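Local coordinates for afamin (Homo sapiens, PDB 6FAK), which carries hydrophobic molecules in body fluids, binding vitamin E and keeping lipidated Wnt proteins soluble and active, at residues A[32-37]-A[87-92]; A[69-74]-A[99-104]. All blocks are in the same frame, centred on the assembly; numbering follows the deposited sequence.

Interaction 1. Residues A[32-37]-A[87-92]. With NAG (2-acetamido-2-deoxy-beta-D-glucopyranose), chain C.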
ATOM      1  N   GLN A  32       9.733   7.697  11.475  1.00 22.60           N
ATOM      2  CA  GLN A  32       8.921   7.965  10.269  1.00 22.34           C
ATOM      3  C   GLN A  32       8.970   9.442   9.842  1.00 22.25           C
ATOM      4  O   GLN A  32       9.059   9.718   8.658  1.00 22.29           O
ATOM      5  CB  GLN A  32       7.453   7.539  10.464  1.00 22.12           C
ATOM      6  CG  GLN A  32       7.286   6.046  10.667  1.00 22.22           C
ATOM      7  CD  GLN A  32       5.833   5.620  10.678  1.00 22.35           C
ATOM      8  OE1 GLN A  32       5.003   6.249  11.363  1.00 22.50           O
ATOM      9  NE2 GLN A  32       5.530   4.511   9.965  1.00 22.39           N
ATOM     10  N   TYR A  33       8.848  10.367  10.802  1.00 22.33           N
ATOM     11  CA  TYR A  33       8.914  11.775  10.510  1.00 22.39           C
ATOM     12  C   TYR A  33      10.293  12.271  10.063  1.00 22.55           C
ATOM     13  O   TYR A  33      10.398  13.156   9.206  1.00 22.60           O
ATOM     14  CB  TYR A  33       8.393  12.587  11.707  1.00 22.65           C
ATOM     15  CG  TYR A  33       6.859  12.652  11.762  1.00 22.65           C
ATOM     16  CD1 TYR A  33       6.112  13.118  10.673  1.00 22.60           C
ATOM     17  CD2 TYR A  33       6.176  12.316  12.901  1.00 22.84           C
ATOM     18  CE1 TYR A  33       4.729  13.214  10.736  1.00 22.61           C
ATOM     19  CE2 TYR A  33       4.784  12.395  12.973  1.00 22.84           C
ATOM     20  CZ  TYR A  33       4.085  12.846  11.897  1.00 22.77           C
ATOM     21  OH  TYR A  33       2.712  12.940  11.980  1.00 22.96           O
ATOM     22  N   VAL A  34      11.346  11.722  10.662  1.00 22.71           N
ATOM     23  CA  VAL A  34      12.727  12.213  10.464  1.00 22.97           C
ATOM     24  C   VAL A  34      13.561  10.976  10.166  1.00 23.37           C
ATOM     25  O   VAL A  34      14.202  10.360  11.051  1.00 23.48           O
ATOM     26  CB  VAL A  34      13.273  13.003  11.688  1.00 23.37           C
ATOM     27  CG1 VAL A  34      14.588  13.676  11.316  1.00 23.69           C
ATOM     28  CG2 VAL A  34      12.294  14.073  12.168  1.00 23.35           C
ATOM     29  N   GLN A  35      13.456  10.557   8.924  1.00 23.54           N
ATOM     30  CA  GLN A  35      13.980   9.273   8.511  1.00 24.02           C
ATOM     31  C   GLN A  35      15.517   9.252   8.470  1.00 24.89           C
ATOM     32  O   GLN A  35      16.097   8.183   8.394  1.00 24.93           O
ATOM     33  CB  GLN A  35      13.413   8.908   7.123  1.00 23.72           C
ATOM     34  CG  GLN A  35      11.921   8.599   7.149  1.00 23.35           C
ATOM     35  CD  GLN A  35      11.337   8.749   5.805  1.00 23.29           C
ATOM     36  OE1 GLN A  35      10.965   9.845   5.449  1.00 23.24           O
ATOM     37  NE2 GLN A  35      11.315   7.664   5.014  1.00 23.49           N
ATOM     38  N   GLU A  36      16.132  10.432   8.478  1.00 26.11           N
ATOM     39  CA  GLU A  36      17.606  10.593   8.560  1.00 27.81           C
ATOM     40  C   GLU A  36      18.133  10.545   9.984  1.00 28.35           C
ATOM     41  O   GLU A  36      19.357  10.408  10.175  1.00 29.07           O
ATOM     42  CB  GLU A  36      18.075  11.934   7.933  1.00 28.93           C
ATOM     43  CG  GLU A  36      17.547  12.202   6.538  1.00 30.03           C
ATOM     44  CD  GLU A  36      16.081  12.787   6.490  1.00 31.07           C
ATOM     45  OE1 GLU A  36      15.398  12.901   7.567  1.00 30.61           O
ATOM     46  OE2 GLU A  36      15.614  13.130   5.352  1.00 31.88           O
ATOM     47  N   ALA A  37      17.264  10.671  10.990  1.00 28.36           N
ATOM     48  CA  ALA A  37      17.716  10.649  12.384  1.00 28.85           C
ATOM     49  C   ALA A  37      18.390   9.321  12.769  1.00 29.63           C
ATOM     50  O   ALA A  37      17.981   8.227  12.305  1.00 29.27           O
ATOM     51  CB  ALA A  37      16.596  10.976  13.346  1.00 28.93           C
ATOM     52  N   HIS A  87      18.886  17.878   9.981  1.00 34.76           N
ATOM     53  CA  HIS A  87      18.101  17.007   9.096  1.00 33.35           C
ATOM     54  C   HIS A  87      17.133  17.768   8.217  1.00 34.17           C
ATOM     55  O   HIS A  87      16.178  17.198   7.679  1.00 33.54           O
ATOM     56  CB  HIS A  87      17.408  15.939   9.905  1.00 31.91           C
ATOM     57  CG  HIS A  87      18.342  15.066  10.686  1.00 31.02           C
ATOM     58  ND1 HIS A  87      19.388  14.384  10.105  1.00 31.47           N
ATOM     59  CD2 HIS A  87      18.364  14.737  11.995  1.00 31.39           C
ATOM     60  CE1 HIS A  87      20.024  13.676  11.022  1.00 32.44           C
ATOM     61  NE2 HIS A  87      19.424  13.878  12.185  1.00 33.16           N
ATOM     62  N   ASN A  88      17.401  19.058   8.036  1.00 35.92           N
ATOM     63  CA  ASN A  88      16.688  19.874   7.055  1.00 38.75           C
ATOM     64  C   ASN A  88      15.167  19.873   7.304  1.00 36.41           C
ATOM     65  O   ASN A  88      14.360  19.677   6.389  1.00 34.58           O
ATOM     66  CB  ASN A  88      17.081  19.432   5.620  1.00 48.24           C
ATOM     67  CG  ASN A  88      16.765  20.501   4.561  1.00 65.07           C
ATOM     68  OD1 ASN A  88      15.589  20.758   4.303  1.00 78.88           O
ATOM     69  ND2 ASN A  88      17.771  21.132   3.931  1.00 75.74           N
ATOM     70  N   PHE A  89      14.763  20.049   8.555  1.00 33.25           N
ATOM     71  CA  PHE A  89      13.308  20.246   8.812  1.00 32.23           C
ATOM     72  C   PHE A  89      13.035  21.496   9.654  1.00 32.75           C
ATOM     73  O   PHE A  89      11.922  21.658  10.219  1.00 31.92           O
ATOM     74  CB  PHE A  89      12.630  18.951   9.352  1.00 30.32           C
ATOM     75  CG  PHE A  89      13.071  18.518  10.714  1.00 29.32           C
ATOM     76  CD1 PHE A  89      12.440  19.017  11.872  1.00 29.28           C
ATOM     77  CD2 PHE A  89      14.106  17.630  10.876  1.00 29.33           C
ATOM     78  CE1 PHE A  89      12.843  18.622  13.152  1.00 29.26           C
ATOM     79  CE2 PHE A  89      14.524  17.214  12.145  1.00 29.07           C
ATOM     80  CZ  PHE A  89      13.889  17.726  13.305  1.00 29.51           C
ATOM     81  N   SER A  90      13.993  22.440   9.657  1.00 33.26           N
ATOM     82  CA  SER A  90      13.826  23.700  10.397  1.00 34.55           C
ATOM     83  C   SER A  90      12.606  24.482   9.949  1.00 34.41           C
ATOM     84  O   SER A  90      11.984  25.177  10.752  1.00 33.40           O
ATOM     85  CB  SER A  90      15.088  24.599  10.276  1.00 37.34           C
ATOM     86  OG  SER A  90      15.191  25.066   8.954  1.00 41.80           O
ATOM     87  N   HIS A  91      12.294  24.416   8.651  1.00 35.12           N
ATOM     88  CA  HIS A  91      11.097  25.055   8.120  1.00 37.32           C
ATOM     89  C   HIS A  91       9.787  24.533   8.795  1.00 36.50           C
ATOM     90  O   HIS A  91       8.829  25.296   8.994  1.00 37.06           O
ATOM     91  CB  HIS A  91      11.050  24.919   6.592  1.00 40.43           C
ATOM     92  CG  HIS A  91      10.948  23.510   6.098  1.00 45.50           C
ATOM     93  ND1 HIS A  91      11.993  22.607   6.174  1.00 48.44           N
ATOM     94  CD2 HIS A  91       9.920  22.845   5.511  1.00 49.47           C
ATOM     95  CE1 HIS A  91      11.611  21.451   5.651  1.00 48.95           C
ATOM     96  NE2 HIS A  91      10.358  21.569   5.243  1.00 47.86           N
ATOM     97  N   CYS A  92       9.754  23.258   9.183  1.00 34.29           N
ATOM     98  CA  CYS A  92       8.613  22.737   9.990  1.00 33.73           C
ATOM     99  C   CYS A  92       8.547  23.312  11.411  1.00 33.12           C
ATOM    100  O   CYS A  92       7.473  23.598  11.936  1.00 32.25           O
ATOM    101  CB  CYS A  92       8.633  21.208  10.041  1.00 33.86           C
ATOM    102  SG  CYS A  92       8.529  20.458   8.411  1.00 35.08           S
TER
HETATM  103  C1  NAG C 621      19.239  21.214   3.857  1.00 82.43           C
HETATM  104  C2  NAG C 621      19.516  21.343   2.349  1.00 81.97           C
HETATM  105  C3  NAG C 621      20.908  21.897   2.052  1.00 90.03           C
HETATM  106  C4  NAG C 621      21.173  23.135   2.891  1.00 90.49           C
HETATM  107  C5  NAG C 621      20.958  22.810   4.362  1.00 91.78           C
HETATM  108  C6  NAG C 621      21.287  24.007   5.255  1.00 92.15           C
HETATM  109  C7  NAG C 621      18.193  19.706   1.117  1.00 84.81           C
HETATM  110  C8  NAG C 621      18.153  18.338   0.504  1.00 86.82           C
HETATM  111  N2  NAG C 621      19.341  20.049   1.707  1.00 76.14           N
HETATM  112  O3  NAG C 621      21.006  22.234   0.662  1.00 94.43           O
HETATM  113  O4  NAG C 621      22.506  23.611   2.671  1.00 84.81           O
HETATM  114  O5  NAG C 621      19.595  22.420   4.555  1.00 85.71           O
HETATM  115  O6  NAG C 621      20.563  25.164   4.816  1.00 91.16           O
HETATM  116  O7  NAG C 621      17.231  20.457   1.075  1.00 90.65           O
HETATM  117  O   HOH W   1      14.080  15.273   7.871  1.00 25.55           O

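Interaction 2. Residues A[69-74]-A[99-104]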
ATOM      1  N   PRO A  69      -1.527  14.652  20.590  1.00 53.30           N
ATOM      2  CA  PRO A  69      -0.272  13.913  20.881  1.00 49.83           C
ATOM      3  C   PRO A  69       0.873  14.321  19.974  1.00 39.96           C
ATOM      4  O   PRO A  69       1.984  14.500  20.412  1.00 39.70           O
ATOM      5  CB  PRO A  69      -0.652  12.442  20.643  1.00 51.39           C
ATOM      6  CG  PRO A  69      -2.152  12.408  20.679  1.00 56.68           C
ATOM      7  CD  PRO A  69      -2.603  13.741  20.149  1.00 54.52           C
ATOM      8  N   ASN A  70       0.557  14.486  18.710  1.00 39.12           N
ATOM      9  CA  ASN A  70       1.520  14.912  17.719  1.00 38.23           C
ATOM     10  C   ASN A  70       2.119  16.279  18.025  1.00 36.91           C
ATOM     11  O   ASN A  70       3.310  16.479  17.824  1.00 33.58           O
ATOM     12  CB  ASN A  70       0.883  14.975  16.317  1.00 37.54           C
ATOM     13  CG  ASN A  70       1.581  14.099  15.354  1.00 34.33           C
ATOM     14  OD1 ASN A  70       2.493  13.343  15.764  1.00 33.57           O
ATOM     15  ND2 ASN A  70       1.168  14.147  14.075  1.00 33.88           N
ATOM     16  N   ASN A  71       1.285  17.203  18.501  1.00 35.74           N
ATOM     17  CA  ASN A  71       1.782  18.526  18.886  1.00 37.75           C
ATOM     18  C   ASN A  71       2.816  18.427  20.003  1.00 36.05           C
ATOM     19  O   ASN A  71       3.822  19.150  19.962  1.00 35.54           O
ATOM     20  CB  ASN A  71       0.643  19.528  19.208  1.00 39.57           C
ATOM     21  CG  ASN A  71      -0.055  20.059  17.941  1.00 40.98           C
ATOM     22  OD1 ASN A  71       0.532  20.056  16.841  1.00 36.91           O
ATOM     23  ND2 ASN A  71      -1.314  20.533  18.093  1.00 39.82           N
ATOM     24  N   VAL A  72       2.641  17.480  20.917  1.00 35.26           N
ATOM     25  CA  VAL A  72       3.636  17.242  21.980  1.00 36.04           C
ATOM     26  C   VAL A  72       4.935  16.667  21.426  1.00 35.20           C
ATOM     27  O   VAL A  72       5.997  17.204  21.679  1.00 34.78           O
ATOM     28  CB  VAL A  72       3.096  16.313  23.111  1.00 38.76           C
ATOM     29  CG1 VAL A  72       4.180  16.050  24.155  1.00 41.02           C
ATOM     30  CG2 VAL A  72       1.869  16.962  23.795  1.00 39.85           C
ATOM     31  N   LEU A  73       4.830  15.583  20.655  1.00 33.66           N
ATOM     32  CA  LEU A  73       5.993  14.915  20.037  1.00 33.54           C
ATOM     33  C   LEU A  73       6.792  15.844  19.163  1.00 31.52           C
ATOM     34  O   LEU A  73       8.024  15.879  19.242  1.00 32.08           O
ATOM     35  CB  LEU A  73       5.508  13.764  19.176  1.00 35.59           C
ATOM     36  CG  LEU A  73       6.618  12.948  18.476  1.00 38.25           C
ATOM     37  CD1 LEU A  73       6.941  11.739  19.359  1.00 40.13           C
ATOM     38  CD2 LEU A  73       6.149  12.571  17.076  1.00 37.68           C
ATOM     39  N   GLN A  74       6.098  16.609  18.321  1.00 31.01           N
ATOM     40  CA  GLN A  74       6.753  17.510  17.373  1.00 29.96           C
ATOM     41  C   GLN A  74       7.414  18.685  18.099  1.00 31.35           C
ATOM     42  O   GLN A  74       8.492  19.142  17.699  1.00 30.55           O
ATOM     43  CB  GLN A  74       5.774  17.960  16.271  1.00 29.63           C
ATOM     44  CG  GLN A  74       5.455  16.780  15.337  1.00 29.14           C
ATOM     45  CD  GLN A  74       4.358  17.013  14.313  1.00 28.66           C
ATOM     46  OE1 GLN A  74       3.839  18.142  14.167  1.00 28.88           O
ATOM     47  NE2 GLN A  74       4.077  15.954  13.502  1.00 27.33           N
ATOM     48  N   GLN A  99      -0.148  23.938  10.968  1.00 32.95           N
ATOM     49  CA  GLN A  99       0.831  24.183   9.898  1.00 33.67           C
ATOM     50  C   GLN A  99       2.120  23.348  10.114  1.00 31.67           C
ATOM     51  O   GLN A  99       2.664  22.783   9.157  1.00 30.73           O
ATOM     52  CB  GLN A  99       1.133  25.676   9.766  1.00 35.42           C
ATOM     53  CG  GLN A  99      -0.139  26.482   9.454  1.00 40.19           C
ATOM     54  CD  GLN A  99       0.130  27.931   9.077  1.00 48.14           C
ATOM     55  OE1 GLN A  99       1.094  28.554   9.542  1.00 56.61           O
ATOM     56  NE2 GLN A  99      -0.752  28.488   8.250  1.00 56.78           N
ATOM     57  N   ARG A 100       2.517  23.193  11.379  1.00 30.78           N
ATOM     58  CA  ARG A 100       3.671  22.379  11.714  1.00 29.76           C
ATOM     59  C   ARG A 100       3.359  20.895  11.453  1.00 28.38           C
ATOM     60  O   ARG A 100       4.206  20.190  10.932  1.00 27.21           O
ATOM     61  CB  ARG A 100       4.121  22.599  13.168  1.00 29.54           C
ATOM     62  CG  ARG A 100       5.264  21.714  13.606  1.00 29.28           C
ATOM     63  CD  ARG A 100       5.622  21.892  15.078  1.00 30.26           C
ATOM     64  NE  ARG A 100       6.430  23.100  15.318  1.00 30.75           N
ATOM     65  CZ  ARG A 100       6.886  23.495  16.513  1.00 31.93           C
ATOM     66  NH1 ARG A 100       7.619  24.611  16.615  1.00 33.06           N
ATOM     67  NH2 ARG A 100       6.672  22.753  17.598  1.00 31.89           N
ATOM     68  N   ARG A 101       2.182  20.441  11.859  1.00 28.25           N
ATOM     69  CA  ARG A 101       1.733  19.056  11.595  1.00 28.71           C
ATOM     70  C   ARG A 101       1.726  18.690  10.103  1.00 28.10           C
ATOM     71  O   ARG A 101       2.153  17.598   9.708  1.00 26.97           O
ATOM     72  CB  ARG A 101       0.371  18.812  12.220  1.00 29.30           C
ATOM     73  CG  ARG A 101       0.403  18.722  13.735  1.00 30.96           C
ATOM     74  CD  ARG A 101      -0.986  18.929  14.354  1.00 33.44           C
ATOM     75  NE  ARG A 101      -1.953  18.032  13.768  1.00 35.21           N
ATOM     76  CZ  ARG A 101      -3.260  18.270  13.613  1.00 38.34           C
ATOM     77  NH1 ARG A 101      -4.030  17.357  13.045  1.00 38.18           N
ATOM     78  NH2 ARG A 101      -3.802  19.419  14.035  1.00 38.29           N
ATOM     79  N   LEU A 102       1.305  19.644   9.296  1.00 27.88           N
ATOM     80  CA  LEU A 102       1.231  19.477   7.875  1.00 29.47           C
ATOM     81  C   LEU A 102       2.642  19.412   7.269  1.00 28.43           C
ATOM     82  O   LEU A 102       2.939  18.512   6.493  1.00 27.28           O
ATOM     83  CB  LEU A 102       0.391  20.629   7.238  1.00 31.18           C
ATOM     84  CG  LEU A 102       0.173  20.579   5.716  1.00 34.81           C
ATOM     85  CD1 LEU A 102      -0.582  19.336   5.308  1.00 36.44           C
ATOM     86  CD2 LEU A 102      -0.607  21.806   5.227  1.00 37.37           C
ATOM     87  N   CYS A 103       3.498  20.346   7.681  1.00 28.35           N
ATOM     88  CA  CYS A 103       4.876  20.349   7.253  1.00 29.22           C
ATOM     89  C   CYS A 103       5.571  19.029   7.595  1.00 28.18           C
ATOM     90  O   CYS A 103       6.279  18.501   6.751  1.00 29.63           O
ATOM     91  CB  CYS A 103       5.625  21.542   7.892  1.00 30.89           C
ATOM     92  SG  CYS A 103       7.274  21.799   7.274  1.00 34.29           S
ATOM     93  N   PHE A 104       5.360  18.509   8.797  1.00 26.79           N
ATOM     94  CA  PHE A 104       5.954  17.229   9.231  1.00 26.46           C
ATOM     95  C   PHE A 104       5.494  16.035   8.349  1.00 25.20           C
ATOM     96  O   PHE A 104       6.299  15.179   7.957  1.00 24.27           O
ATOM     97  CB  PHE A 104       5.699  16.961  10.719  1.00 27.63           C
ATOM     98  CG  PHE A 104       6.822  17.408  11.600  1.00 29.07           C
ATOM     99  CD1 PHE A 104       8.037  16.728  11.590  1.00 30.37           C
ATOM    100  CD2 PHE A 104       6.716  18.542  12.376  1.00 29.49           C
ATOM    101  CE1 PHE A 104       9.092  17.154  12.404  1.00 32.50           C
ATOM    102  CE2 PHE A 104       7.763  18.972  13.196  1.00 30.54           C
ATOM    103  CZ  PHE A 104       8.949  18.275  13.224  1.00 30.80           C
TER
HETATM  104  O   HOH W   2       4.240  21.041  18.158  1.00 29.34           O
HETATM  105  O   HOH W   3      -3.109  21.696  15.825  1.00 33.73           O
HETATM  106  O   HOH W   4       1.868  15.744  11.541  1.00 22.59           O

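Interaction 1. Residues A[32-37]-A[87-92]
Val34 and His87 bring a type I beta turn, Val34 to Ala37 at the end of helix 22-33, against the link between helices 83-86 and 90-93 in the first domain of this albumin fold. Valine suits the place because its two methyls can serve two partners. A chi1 of -170° swings Val34 CG1 opposite the backbone N and carries it to Phe89 CE2 at 3.6 Å and His87 CB at 3.9 Å, while CG2 stands over one Phe89 face, toward the rim, in a CH-pi contact 4.2 Å from the centroid.

Glu36 C and Ala37 N stand over one face of the His87 ring, toward its rim, the ring tilted against their peptide, and His87 CE1 comes within 3.4 Å of Glu36 O. Glu36 CB approaches His87 ND1 to 3.5 Å, whereas His87 NE2 hydrogen-bonds to Glu41. A bend at chi2 (81°) turns the Glu36 carboxylate aside, and OE2 forms a salt bridge with Lys109. A water 2.7 Å from Glu36 OE1 also lies within bonding distance of His87 O, and probably shares its protons among several acceptors. The Asn88 side chain leads away from the packed turn to an N-linked N-acetylglucosamine, Asn88 ND2 bonded covalently to NAG C1 at 1.5 Å.

Interaction 2. Residues A[69-74]-A[99-104]
Gln74 and Phe104 form the apolar part of this helix-on-helix contact within the first albumin domain, where segments of helices 69-78 and 97-106 cross at 74° with their axes 10.4 Å apart. A chi1 of -70° sets Gln74 CG opposite its own carbonyl carbon and over one Phe104 face, in a CH-pi contact 4.0 Å from the centroid. The chain then runs out extended, and its amide passes off the ring over the CG rim toward CB, the two planes 28° apart, with Gln74 NE2 3.4 Å from Phe104 CB. Glutamine suits the site by joining an aliphatic stem that covers the ring to a polar end.

In close packing, Gln74 OE1 lies against Arg101 CA at 3.4 Å, and Asn71 OD1 meets the methylene Arg101 CD at 3.1 Å, the side chains crossing at about a right angle.

Polar links run through water. One water accepts from Gln74 NE2 and donates to Arg101 O at 2.6 Å; a second joins Asn71 O to Arg100 NH2, a third Asn71 ND2 to Arg101 NH2. Were Gln74 an alanine, loss of CG and the amide would probably open a gap over part of the Phe104 ring and leave the first water without its NE2 donor.

Arg100 NH1 hydrogen-bonds to Cys93 O, its NH2 forms a salt bridge with Glu75 of helix 69-78, and Arg101 pairs with Glu250. The segments thus meet through methylenes, a ring and waters, with a direct charge tie just beyond.

In the fold
Interactions 1 and 2 are neighbours in the first albumin domain, their centres 12 Å apart, and their segments alternate along the chain. The disulfide between Cys92 of 87-92 and Cys103 of 99-104, with Cys92 SG and Cys103 SG 2.2 Å apart, locks helix 90-93 to helix 97-106. A second tie is a probable hydrogen bond between Tyr33 OH and Asn70 ND2, 2.9 Å long, linking 32-37 to 69-74. Both groups also bond to Glu250, as does Arg101 from interaction 2; Glu250 belongs to the region 194-298 that forms the hydrophobic ligand pocket, so the two contacts adjoin the second domain. The Glu36 side chain is about 12 Å from the bound sodium ion.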